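Long-range contacts in 5' nucleotidase family protein (Staphylococcus aureus subsp. aureus, PDB 4Q7F), which belongs to the 5'-nucleotidase family, with a calcineurin-like metallophosphoesterase domain that holds two metal ions and a C-terminal domain that contributes to a ligand pocket: residues Leu364-Ser369 and Gln430-Asp435; Glu405-Tyr410 and Gly483-Tyr488; Phe346-Leu351 and Asp358-Ala363. All blocks are in the same frame, centred on the assembly; numbering follows the deposited sequence.

How the interactions relate
All three contacts lie in the 5'-nucleotidase C-terminal domain, on one side of the chain's centre. Interaction 3 closes first along the chain, pairing helix 342-355 with strand 359-363. The chain then runs straight on into residues 364-369 of interaction 1. Interactions 1 and 2 alternate their segments, and their centres lie about 14 Å apart. They touch directly, with probable hydrogen bonds between His431 ND1 and Tyr410 OH and between Tyr485 OH and Asn433 O. Interactions 1 and 3 are also about 14 Å apart and meet through Asp435 and Ala363, on neighbouring strands of one sheet. The two loops of interaction 1, which carry Phe365 and Phe432 of the ligand pocket, thus sit against both other contacts.

Interaction 1 (Leu364-Ser369 and Gln430-Asp435); sequences LFDSAS and QHFNYD. With 3D1 ((2R,3S,5R)-5-(6-amino-9H-purin-9-yl)-tetrahydro-2-(hydroxymethyl)furan-3-ol), chain D.
Phe365 and Phe432 meet where two loops of the C-terminal domain line the pocket for the bound 3D1. Residues 365-368 form a type I beta turn, and residues 431-433 form a short 3-10 segment.

The apolar contact is between the aromatic side chains, which cross at about a right angle. Phe365 CD1 lies 3.9 Å from Phe432 CB, so the ring of Phe365 rests on the root of Phe432 and not on its ring. Gln430 CA lies over the centre of one face of the Phe432 ring; on the opposite face the ligand sits offset toward the rim, with Phe432 CD1 3.6 Å from 3D1 C8. Phe365 CZ comes within 3.9 Å of 3D1 N6. Phe386 and Tyr384 pack edge-to-face with Phe365.

The polar contacts run largely through water. Water 1 accepts from Leu364 N at 2.6 Å and lies between the loops, within hydrogen-bonding reach of the carbonyls of His431 and Tyr434. Leu364 O is held by Arg337.

Asp366, exposed to solvent, reaches across to residues 431 and 432. Its carboxylate plane stands 87° from the His431 ring, with OD1 3.3 Å from His431 CD2. His431 ND1 is hydrogen-bonded to Tyr410 OH. Water 2 donates to Asp366 OD2 at 2.6 Å and accepts from His431 N at 2.8 Å.

Interaction 2 (Glu405-Tyr410 and Gly483-Tyr488); sequences ERSAEY and GQYDMY
Arg406 reaches from its helix across the ring of Tyr485 to the carbonyl of Gly483. Its CG is anti to the backbone N (chi1 167°), and the chain bends at chi2. The first half of the side chain is apolar. Arg406 CG lies over the face of the Tyr485 ring, 3.5 Å from the centroid, in a CH-pi contact.

The guanidinium group then grips one atom side-on. Arg406 NE donates to Gly483 O at 3.0 Å, in the carbonyl plane. Arg406 NH2 donates to the same Gly483 O at 2.9 Å, from above that plane. Both bonds are bent, yet the oxygen stays close to the guanidinium plane. Arg406 NH1 makes a salt bridge with Glu409 OE1 at 2.7 Å, one turn along its own segment. The three bonds together fix the rotation of the group.

This contact joins the end of helix 397-408 to the loop between helix 476-479 and strand 493-497 in the C-terminal domain. The nearest atoms of Gly483 and the bound 3D1 are about 7 Å apart.

Gln484 lies across one face of the guanidinium. Its amide plane is only 13° from the guanidinium plane, so the two flat groups are stacked. Gln484 CB is 3.7 Å from Arg406 NE.

Tyr485 meets the helix at its hydroxyl too. Ser407 OG approaches at the ring edge, 2.7 Å from Tyr485 OH. Asn433 O is a second partner of that phenol, and Tyr437 OH of the serine.

Interaction 3 (Phe346-Leu351 and Asp358-Ala363); sequences FMNYAL and DVACTA
Asn348 and Ala360 mark the nearest backbone approach, with their CA atoms 5.9 Å apart. The axes of helix segment 346-351 and strand 359-363 come within 7.5 Å. Their N-to-C directions are 135° apart, so the strand runs back obliquely along the helix. Helix and strand form an alpha-beta unit of the C-terminal domain. Helix 342-355 leads through a short connection into strand 359-363, which takes its place in a mixed sheet between strands 435-438 and 469-475. The helix packs on a face of that sheet.

Ala360 and Thr362 point toward the helix, as alternate residues of a strand do. Val359 and Cys361 point away from it, and their side chains touch strand 469-475. The touching residues are all buried.

Leu351 and Met347, modelled as selenomethionine, come down on the strand from the helix. Leu351 CB packs on Ala360 CB at 3.9 Å. Its CD1 reaches further, to 3.5 Å from Cys361 O, and so lies against the strand backbone. The Met347 chain is bent at chi3 (-69°), which brings its methyl CE to Thr362 CG2 at 3.8 Å. These two side chains cross at about a right angle. Leu351 also touches Leu504 of helix 501-511, which packs against the same helix.

Asn348 brings a polar end to the strand backbone. Its ND2 donates to Thr344 O in its own helix and to Ile436 O on strand 435-438, and the second of these bonds links the helix to the sheet. With ND2 so engaged, the amide oxygen faces strand 359-363, where Asn348 OD1 lies 3.2 Å from Cys361 CA.

Interaction 1 (Leu364-Ser369 and Gln430-Asp435)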
loop_
_atom_site.group_PDB
_atom_site.type_symbol
_atom_site.label_atom_id
_atom_site.label_comp_id
_atom_site.label_asym_id
_atom_site.label_seq_id
_atom_site.Cartn_x
_atom_site.Cartn_y
_atom_site.Cartn_z
ATOM N N LEU A 364 8.133 -5.978 -10.774
ATOM C CA LEU A 364 8.391 -4.706 -11.436
ATOM C C LEU A 364 7.316 -3.783 -10.832
ATOM O O LEU A 364 6.106 -3.958 -11.073
ATOM C CB LEU A 364 8.230 -4.795 -12.945
ATOM C CG LEU A 364 8.506 -3.474 -13.673
ATOM C CD1 LEU A 364 9.976 -3.099 -13.569
ATOM C CD2 LEU A 364 8.077 -3.590 -15.119
ATOM N N PHE A 365 7.744 -2.832 -10.024
ATOM C CA PHE A 365 6.788 -1.926 -9.367
ATOM C C PHE A 365 6.157 -0.879 -10.332
ATOM O O PHE A 365 6.713 -0.548 -11.376
ATOM C CB PHE A 365 7.408 -1.323 -8.095
ATOM C CG PHE A 365 7.832 -2.370 -7.087
ATOM C CD1 PHE A 365 6.876 -3.121 -6.404
ATOM C CD2 PHE A 365 9.175 -2.614 -6.823
ATOM C CE1 PHE A 365 7.251 -4.088 -5.478
ATOM C CE2 PHE A 365 9.555 -3.594 -5.901
ATOM C CZ PHE A 365 8.594 -4.329 -5.230
ATOM N N ASP A 366 4.981 -0.382 -9.976
ATOM C CA ASP A 366 4.240 0.531 -10.864
ATOM C C ASP A 366 4.991 1.768 -11.323
ATOM O O ASP A 366 4.826 2.207 -12.446
ATOM C CB ASP A 366 2.887 0.873 -10.247
ATOM C CG ASP A 366 1.943 -0.316 -10.275
ATOM O OD1 ASP A 366 1.822 -0.946 -11.355
ATOM O OD2 ASP A 366 1.335 -0.630 -9.236
ATOM N N SER A 367 5.846 2.294 -10.463
ATOM C CA SER A 367 6.650 3.474 -10.798
ATOM C C SER A 367 8.027 3.119 -11.432
ATOM O O SER A 367 8.866 4.009 -11.677
ATOM C CB SER A 367 6.863 4.271 -9.518
ATOM O OG SER A 367 7.411 3.426 -8.498
ATOM N N ALA A 368 8.247 1.831 -11.709
ATOM C CA ALA A 368 9.524 1.371 -12.229
ATOM C C ALA A 368 9.693 1.612 -13.710
ATOM O O ALA A 368 9.280 0.790 -14.524
ATOM C CB ALA A 368 9.714 -0.121 -11.930
ATOM N N SER A 369 10.339 2.717 -14.058
ATOM C CA SER A 369 10.620 3.038 -15.455
ATOM C C SER A 369 12.070 2.670 -15.856
ATOM O O SER A 369 12.544 3.057 -16.924
ATOM C CB SER A 369 10.349 4.523 -15.698
ATOM O OG SER A 369 11.042 5.310 -14.750
ATOM N N GLN A 430 -2.750 -5.062 -9.414
ATOM C CA GLN A 430 -1.820 -5.733 -8.509
ATOM C C GLN A 430 -0.619 -6.256 -9.306
ATOM O O GLN A 430 -0.239 -7.435 -9.169
ATOM C CB GLN A 430 -2.522 -6.905 -7.821
ATOM C CG GLN A 430 -3.650 -6.503 -6.894
ATOM C CD GLN A 430 -4.388 -7.704 -6.315
ATOM O OE1 GLN A 430 -4.531 -8.752 -6.962
ATOM N NE2 GLN A 430 -4.873 -7.551 -5.097
ATOM N N HIS A 431 -0.028 -5.392 -10.134
ATOM C CA HIS A 431 1.111 -5.787 -10.968
ATOM C C HIS A 431 2.316 -6.153 -10.115
ATOM O O HIS A 431 3.178 -6.931 -10.537
ATOM C CB HIS A 431 1.518 -4.683 -11.949
ATOM C CG HIS A 431 0.401 -4.186 -12.808
ATOM N ND1 HIS A 431 -0.058 -4.877 -13.909
ATOM C CD2 HIS A 431 -0.342 -3.055 -12.736
ATOM C CE1 HIS A 431 -1.042 -4.200 -14.470
ATOM N NE2 HIS A 431 -1.233 -3.091 -13.777
ATOM N N PHE A 432 2.375 -5.559 -8.933
ATOM C CA PHE A 432 3.441 -5.822 -7.992
ATOM C C PHE A 432 3.416 -7.260 -7.434
ATOM O O PHE A 432 4.297 -7.639 -6.678
ATOM C CB PHE A 432 3.420 -4.799 -6.854
ATOM C CG PHE A 432 2.062 -4.593 -6.224
ATOM C CD1 PHE A 432 1.466 -5.585 -5.461
ATOM C CD2 PHE A 432 1.406 -3.364 -6.349
ATOM C CE1 PHE A 432 0.226 -5.389 -4.872
ATOM C CE2 PHE A 432 0.167 -3.154 -5.747
ATOM C CZ PHE A 432 -0.422 -4.170 -5.001
ATOM N N ASN A 433 2.404 -8.038 -7.812
ATOM C CA ASN A 433 2.306 -9.428 -7.403
ATOM C C ASN A 433 2.806 -10.378 -8.475
ATOM O O ASN A 433 2.612 -11.565 -8.351
ATOM C CB ASN A 433 0.896 -9.805 -6.946
ATOM C CG ASN A 433 0.583 -9.291 -5.557
ATOM O OD1 ASN A 433 1.481 -8.897 -4.805
ATOM N ND2 ASN A 433 -0.689 -9.291 -5.204
ATOM N N TYR A 434 3.412 -9.834 -9.533
ATOM C CA TYR A 434 4.046 -10.633 -10.569
ATOM C C TYR A 434 5.552 -10.566 -10.393
ATOM O O TYR A 434 6.124 -9.485 -10.357
ATOM C CB TYR A 434 3.698 -10.120 -11.964
ATOM C CG TYR A 434 4.472 -10.849 -13.067
ATOM C CD1 TYR A 434 4.215 -12.172 -13.361
ATOM C CD2 TYR A 434 5.430 -10.185 -13.820
ATOM C CE1 TYR A 434 4.918 -12.823 -14.351
ATOM C CE2 TYR A 434 6.122 -10.817 -14.828
ATOM C CZ TYR A 434 5.872 -12.137 -15.089
ATOM O OH TYR A 434 6.558 -12.732 -16.125
ATOM N N ASP A 435 6.212 -11.711 -10.355
ATOM C CA ASP A 435 7.672 -11.713 -10.169
ATOM C C ASP A 435 8.369 -12.216 -11.382
ATOM O O ASP A 435 7.864 -13.118 -12.101
ATOM C CB ASP A 435 8.098 -12.560 -8.959
ATOM C CG ASP A 435 7.799 -11.901 -7.620
ATOM O OD1 ASP A 435 7.742 -10.661 -7.549
ATOM O OD2 ASP A 435 7.680 -12.632 -6.599
HETATM O "O5'" 3D1 D . -2.299 -5.566 0.056
HETATM C "C5'" 3D1 D . -0.891 -5.414 -0.099
HETATM C "C4'" 3D1 D . -0.426 -4.096 0.495
HETATM O "O4'" 3D1 D . 0.992 -4.152 0.542
HETATM C "C1'" 3D1 D . 1.590 -3.230 -0.375
HETATM N N9 3D1 D . 2.732 -3.893 -1.061
HETATM C C4 3D1 D . 3.943 -3.931 -0.523
HETATM N N3 3D1 D . 4.465 -3.460 0.633
HETATM C C2 3D1 D . 5.765 -3.654 0.922
HETATM N N1 3D1 D . 6.611 -4.329 0.098
HETATM C C6 3D1 D . 6.213 -4.852 -1.084
HETATM N N6 3D1 D . 7.093 -5.524 -1.877
HETATM C C5 3D1 D . 4.793 -4.684 -1.461
HETATM N N7 3D1 D . 4.005 -5.024 -2.501
HETATM C C8 3D1 D . 2.756 -4.554 -2.249
HETATM C "C2'" 3D1 D . 0.469 -2.712 -1.265
HETATM C "C3'" 3D1 D . -0.723 -2.853 -0.336
HETATM O "O3'" 3D1 D . -0.778 -1.690 0.517
HETATM O O HOH W 1 5.815 -6.905 -11.645
HETATM O O HOH W 2 -0.293 -2.645 -9.440
#

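Interaction 2 (Glu405-Tyr410 and Gly483-Tyr488)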
loop_
_atom_site.group_PDB
_atom_site.type_symbol
_atom_site.label_atom_id
_atom_site.label_comp_id
_atom_site.label_asym_id
_atom_site.label_seq_id
_atom_site.Cartn_x
_atom_site.Cartn_y
_atom_site.Cartn_z
ATOM N N GLU A 405 4.465 -20.641 -10.733
ATOM C CA GLU A 405 3.085 -20.818 -11.194
ATOM C C GLU A 405 2.197 -19.672 -10.632
ATOM O O GLU A 405 1.253 -19.223 -11.280
ATOM C CB GLU A 405 2.543 -22.174 -10.760
ATOM C CG GLU A 405 3.179 -23.384 -11.450
ATOM C CD GLU A 405 2.743 -23.578 -12.893
ATOM O OE1 GLU A 405 2.002 -22.732 -13.403
ATOM O OE2 GLU A 405 3.147 -24.599 -13.559
ATOM N N ARG A 406 2.516 -19.193 -9.440
ATOM C CA ARG A 406 1.721 -18.100 -8.837
ATOM C C ARG A 406 1.904 -16.852 -9.709
ATOM O O ARG A 406 0.920 -16.256 -10.137
ATOM C CB ARG A 406 2.097 -17.855 -7.400
ATOM C CG ARG A 406 1.558 -16.537 -6.801
ATOM C CD ARG A 406 0.055 -16.336 -6.947
ATOM N NE ARG A 406 -0.343 -15.026 -6.404
ATOM C CZ ARG A 406 -1.468 -14.385 -6.707
ATOM N NH1 ARG A 406 -2.356 -14.918 -7.560
ATOM N NH2 ARG A 406 -1.709 -13.199 -6.158
ATOM N N SER A 407 3.156 -16.501 -10.006
ATOM C CA SER A 407 3.458 -15.384 -10.884
ATOM C C SER A 407 2.783 -15.567 -12.244
ATOM O O SER A 407 2.245 -14.620 -12.754
ATOM C CB SER A 407 4.971 -15.222 -11.085
ATOM O OG SER A 407 5.632 -15.058 -9.841
ATOM N N ALA A 408 2.843 -16.777 -12.840
ATOM C CA ALA A 408 2.235 -17.056 -14.147
ATOM C C ALA A 408 0.713 -16.814 -14.199
ATOM O O ALA A 408 0.136 -16.681 -15.298
ATOM C CB ALA A 408 2.589 -18.502 -14.635
ATOM N N GLU A 409 0.069 -16.764 -13.036
ATOM C CA GLU A 409 -1.368 -16.455 -12.924
ATOM C C GLU A 409 -1.661 -15.014 -13.346
ATOM O O GLU A 409 -2.804 -14.658 -13.606
ATOM C CB GLU A 409 -1.871 -16.639 -11.492
ATOM C CG GLU A 409 -1.837 -18.071 -11.002
ATOM C CD GLU A 409 -2.241 -18.194 -9.553
ATOM O OE1 GLU A 409 -2.814 -17.206 -8.991
ATOM O OE2 GLU A 409 -1.973 -19.258 -8.960
ATOM N N TYR A 410 -0.610 -14.196 -13.375
ATOM C CA TYR A 410 -0.683 -12.799 -13.800
ATOM C C TYR A 410 -1.155 -12.655 -15.234
ATOM O O TYR A 410 -1.697 -11.642 -15.589
ATOM C CB TYR A 410 0.716 -12.173 -13.704
ATOM C CG TYR A 410 0.810 -10.752 -14.165
ATOM C CD1 TYR A 410 0.273 -9.723 -13.399
ATOM C CD2 TYR A 410 1.469 -10.416 -15.337
ATOM C CE1 TYR A 410 0.380 -8.410 -13.791
ATOM C CE2 TYR A 410 1.566 -9.100 -15.738
ATOM C CZ TYR A 410 1.016 -8.107 -14.963
ATOM O OH TYR A 410 1.130 -6.805 -15.367
ATOM N N GLY A 483 1.196 -11.136 -1.282
ATOM C CA GLY A 483 0.781 -11.324 -2.667
ATOM C C GLY A 483 0.378 -12.764 -2.960
ATOM O O GLY A 483 0.378 -13.172 -4.111
ATOM N N GLN A 484 -0.007 -13.508 -1.916
ATOM C CA GLN A 484 -0.426 -14.914 -2.031
ATOM C C GLN A 484 0.705 -15.855 -2.476
ATOM O O GLN A 484 0.478 -16.778 -3.278
ATOM C CB GLN A 484 -1.648 -15.103 -2.965
ATOM C CG GLN A 484 -2.902 -14.389 -2.536
ATOM C CD GLN A 484 -4.046 -14.608 -3.525
ATOM O OE1 GLN A 484 -4.225 -15.707 -4.064
ATOM N NE2 GLN A 484 -4.826 -13.567 -3.758
ATOM N N TYR A 485 1.912 -15.604 -1.962
ATOM C CA TYR A 485 3.076 -16.467 -2.176
ATOM C C TYR A 485 3.274 -17.226 -0.847
ATOM O O TYR A 485 4.307 -17.133 -0.165
ATOM C CB TYR A 485 4.300 -15.655 -2.564
ATOM C CG TYR A 485 4.227 -15.183 -4.012
ATOM C CD1 TYR A 485 3.581 -14.002 -4.356
ATOM C CD2 TYR A 485 4.764 -15.955 -5.037
ATOM C CE1 TYR A 485 3.506 -13.575 -5.680
ATOM C CE2 TYR A 485 4.687 -15.539 -6.368
ATOM C CZ TYR A 485 4.081 -14.369 -6.693
ATOM O OH TYR A 485 4.004 -13.974 -8.027
ATOM N N ASP A 486 2.244 -17.984 -0.509
ATOM C CA ASP A 486 2.195 -18.750 0.732
ATOM C C ASP A 486 3.223 -19.887 0.845
ATOM O O ASP A 486 3.588 -20.261 1.940
ATOM C CB ASP A 486 0.758 -19.220 0.940
ATOM C CG ASP A 486 -0.197 -18.032 1.117
ATOM O OD1 ASP A 486 -0.132 -17.371 2.178
ATOM O OD2 ASP A 486 -0.969 -17.719 0.176
HETATM N N MSE A 487 3.738 -20.369 -0.279
HETATM C CA MSE A 487 4.731 -21.437 -0.262
HETATM C C MSE A 487 6.024 -20.992 0.401
HETATM O O MSE A 487 6.802 -21.830 0.817
HETATM C CB MSE A 487 4.953 -21.994 -1.676
HETATM C CG MSE A 487 5.785 -21.142 -2.654
HETATM SE SE MSE A 487 5.056 -19.359 -3.151
HETATM C CE MSE A 487 3.405 -19.972 -4.022
ATOM N N TYR A 488 6.278 -19.690 0.523
ATOM C CA TYR A 488 7.517 -19.261 1.179
ATOM C C TYR A 488 7.436 -19.214 2.700
ATOM O O TYR A 488 8.468 -19.153 3.366
ATOM C CB TYR A 488 7.955 -17.882 0.730
ATOM C CG TYR A 488 8.295 -17.740 -0.718
ATOM C CD1 TYR A 488 9.213 -18.605 -1.319
ATOM C CD2 TYR A 488 7.774 -16.699 -1.481
ATOM C CE1 TYR A 488 9.566 -18.457 -2.640
ATOM C CE2 TYR A 488 8.127 -16.543 -2.811
ATOM C CZ TYR A 488 9.032 -17.435 -3.378
ATOM O OH TYR A 488 9.404 -17.339 -4.682
#

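Interaction 3 (Phe346-Leu351 and Asp358-Ala363)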
loop_
_atom_site.group_PDB
_atom_site.type_symbol
_atom_site.label_atom_id
_atom_site.label_comp_id
_atom_site.label_asym_id
_atom_site.label_seq_id
_atom_site.Cartn_x
_atom_site.Cartn_y
_atom_site.Cartn_z
ATOM N N PHE A 346 19.124 -6.807 -14.659
ATOM C CA PHE A 346 19.989 -6.076 -13.752
ATOM C C PHE A 346 19.590 -6.238 -12.287
ATOM O O PHE A 346 20.449 -6.475 -11.447
ATOM C CB PHE A 346 19.997 -4.603 -14.128
ATOM C CG PHE A 346 20.375 -3.688 -13.006
ATOM C CD1 PHE A 346 21.684 -3.572 -12.598
ATOM C CD2 PHE A 346 19.411 -2.935 -12.370
ATOM C CE1 PHE A 346 22.023 -2.725 -11.560
ATOM C CE2 PHE A 346 19.742 -2.080 -11.337
ATOM C CZ PHE A 346 21.055 -1.974 -10.930
HETATM N N MSE A 347 18.302 -6.076 -11.977
HETATM C CA MSE A 347 17.835 -6.170 -10.596
HETATM C C MSE A 347 18.084 -7.554 -10.075
HETATM O O MSE A 347 18.621 -7.713 -8.989
HETATM C CB MSE A 347 16.359 -5.797 -10.446
HETATM C CG MSE A 347 16.145 -4.281 -10.590
HETATM SE SE MSE A 347 14.368 -3.781 -9.910
HETATM C CE MSE A 347 13.279 -4.637 -11.315
ATOM N N ASN A 348 17.678 -8.569 -10.830
ATOM C CA ASN A 348 17.918 -9.950 -10.416
ATOM C C ASN A 348 19.413 -10.279 -10.241
ATOM O O ASN A 348 19.787 -10.959 -9.295
ATOM C CB ASN A 348 17.227 -10.926 -11.360
ATOM C CG ASN A 348 15.765 -11.128 -11.001
ATOM O OD1 ASN A 348 15.446 -11.644 -9.917
ATOM N ND2 ASN A 348 14.872 -10.765 -11.907
ATOM N N TYR A 349 20.258 -9.757 -11.127
ATOM C CA TYR A 349 21.674 -9.970 -11.007
ATOM C C TYR A 349 22.192 -9.362 -9.704
ATOM O O TYR A 349 22.966 -10.004 -8.993
ATOM C CB TYR A 349 22.448 -9.427 -12.203
ATOM C CG TYR A 349 23.933 -9.708 -12.063
ATOM C CD1 TYR A 349 24.431 -10.995 -12.222
ATOM C CD2 TYR A 349 24.829 -8.696 -11.735
ATOM C CE1 TYR A 349 25.777 -11.264 -12.071
ATOM C CE2 TYR A 349 26.180 -8.957 -11.585
ATOM C CZ TYR A 349 26.646 -10.240 -11.762
ATOM O OH TYR A 349 27.983 -10.506 -11.612
ATOM N N ALA A 350 21.747 -8.148 -9.360
ATOM C CA ALA A 350 22.203 -7.525 -8.118
ATOM C C ALA A 350 21.838 -8.387 -6.908
ATOM O O ALA A 350 22.624 -8.533 -5.977
ATOM C CB ALA A 350 21.638 -6.116 -7.971
ATOM N N LEU A 351 20.642 -8.961 -6.936
ATOM C CA LEU A 351 20.179 -9.814 -5.852
ATOM C C LEU A 351 20.961 -11.143 -5.807
ATOM O O LEU A 351 21.323 -11.635 -4.729
ATOM C CB LEU A 351 18.674 -10.070 -5.983
ATOM C CG LEU A 351 17.740 -8.886 -5.771
ATOM C CD1 LEU A 351 16.309 -9.289 -6.125
ATOM C CD2 LEU A 351 17.809 -8.311 -4.363
ATOM N N ASP A 358 20.694 -19.584 -5.459
ATOM C CA ASP A 358 20.594 -20.200 -6.778
ATOM C C ASP A 358 19.653 -19.395 -7.662
ATOM O O ASP A 358 19.849 -19.311 -8.876
ATOM C CB ASP A 358 20.008 -21.615 -6.700
ATOM C CG ASP A 358 20.795 -22.542 -5.784
ATOM O OD1 ASP A 358 22.051 -22.510 -5.794
ATOM O OD2 ASP A 358 20.137 -23.316 -5.055
ATOM N N VAL A 359 18.617 -18.818 -7.037
ATOM C CA VAL A 359 17.581 -18.120 -7.742
ATOM C C VAL A 359 17.228 -16.835 -6.982
ATOM O O VAL A 359 17.425 -16.743 -5.762
ATOM C CB VAL A 359 16.331 -19.019 -7.861
ATOM C CG1 VAL A 359 15.178 -18.304 -8.548
ATOM C CG2 VAL A 359 16.687 -20.314 -8.605
ATOM N N ALA A 360 16.798 -15.839 -7.732
ATOM C CA ALA A 360 16.327 -14.577 -7.155
ATOM C C ALA A 360 15.072 -14.154 -7.904
ATOM O O ALA A 360 14.761 -14.703 -8.969
ATOM C CB ALA A 360 17.390 -13.509 -7.238
ATOM N N CYS A 361 14.328 -13.211 -7.337
ATOM C CA CYS A 361 13.164 -12.690 -8.006
ATOM C C CYS A 361 12.823 -11.319 -7.464
ATOM O O CYS A 361 13.235 -10.969 -6.357
ATOM C CB CYS A 361 11.968 -13.602 -7.858
ATOM S SG CYS A 361 11.298 -13.691 -6.182
ATOM N N THR A 362 12.147 -10.547 -8.309
ATOM C CA THR A 362 11.610 -9.223 -7.941
ATOM C C THR A 362 10.426 -8.877 -8.814
ATOM O O THR A 362 10.311 -9.335 -9.959
ATOM C CB THR A 362 12.645 -8.106 -8.023
ATOM O OG1 THR A 362 12.087 -6.892 -7.479
ATOM C CG2 THR A 362 13.108 -7.897 -9.449
ATOM N N ALA A 363 9.520 -8.090 -8.252
ATOM C CA ALA A 363 8.381 -7.607 -8.997
ATOM C C ALA A 363 8.862 -6.370 -9.734
ATOM O O ALA A 363 9.936 -5.841 -9.424
ATOM C CB ALA A 363 7.239 -7.255 -8.056
#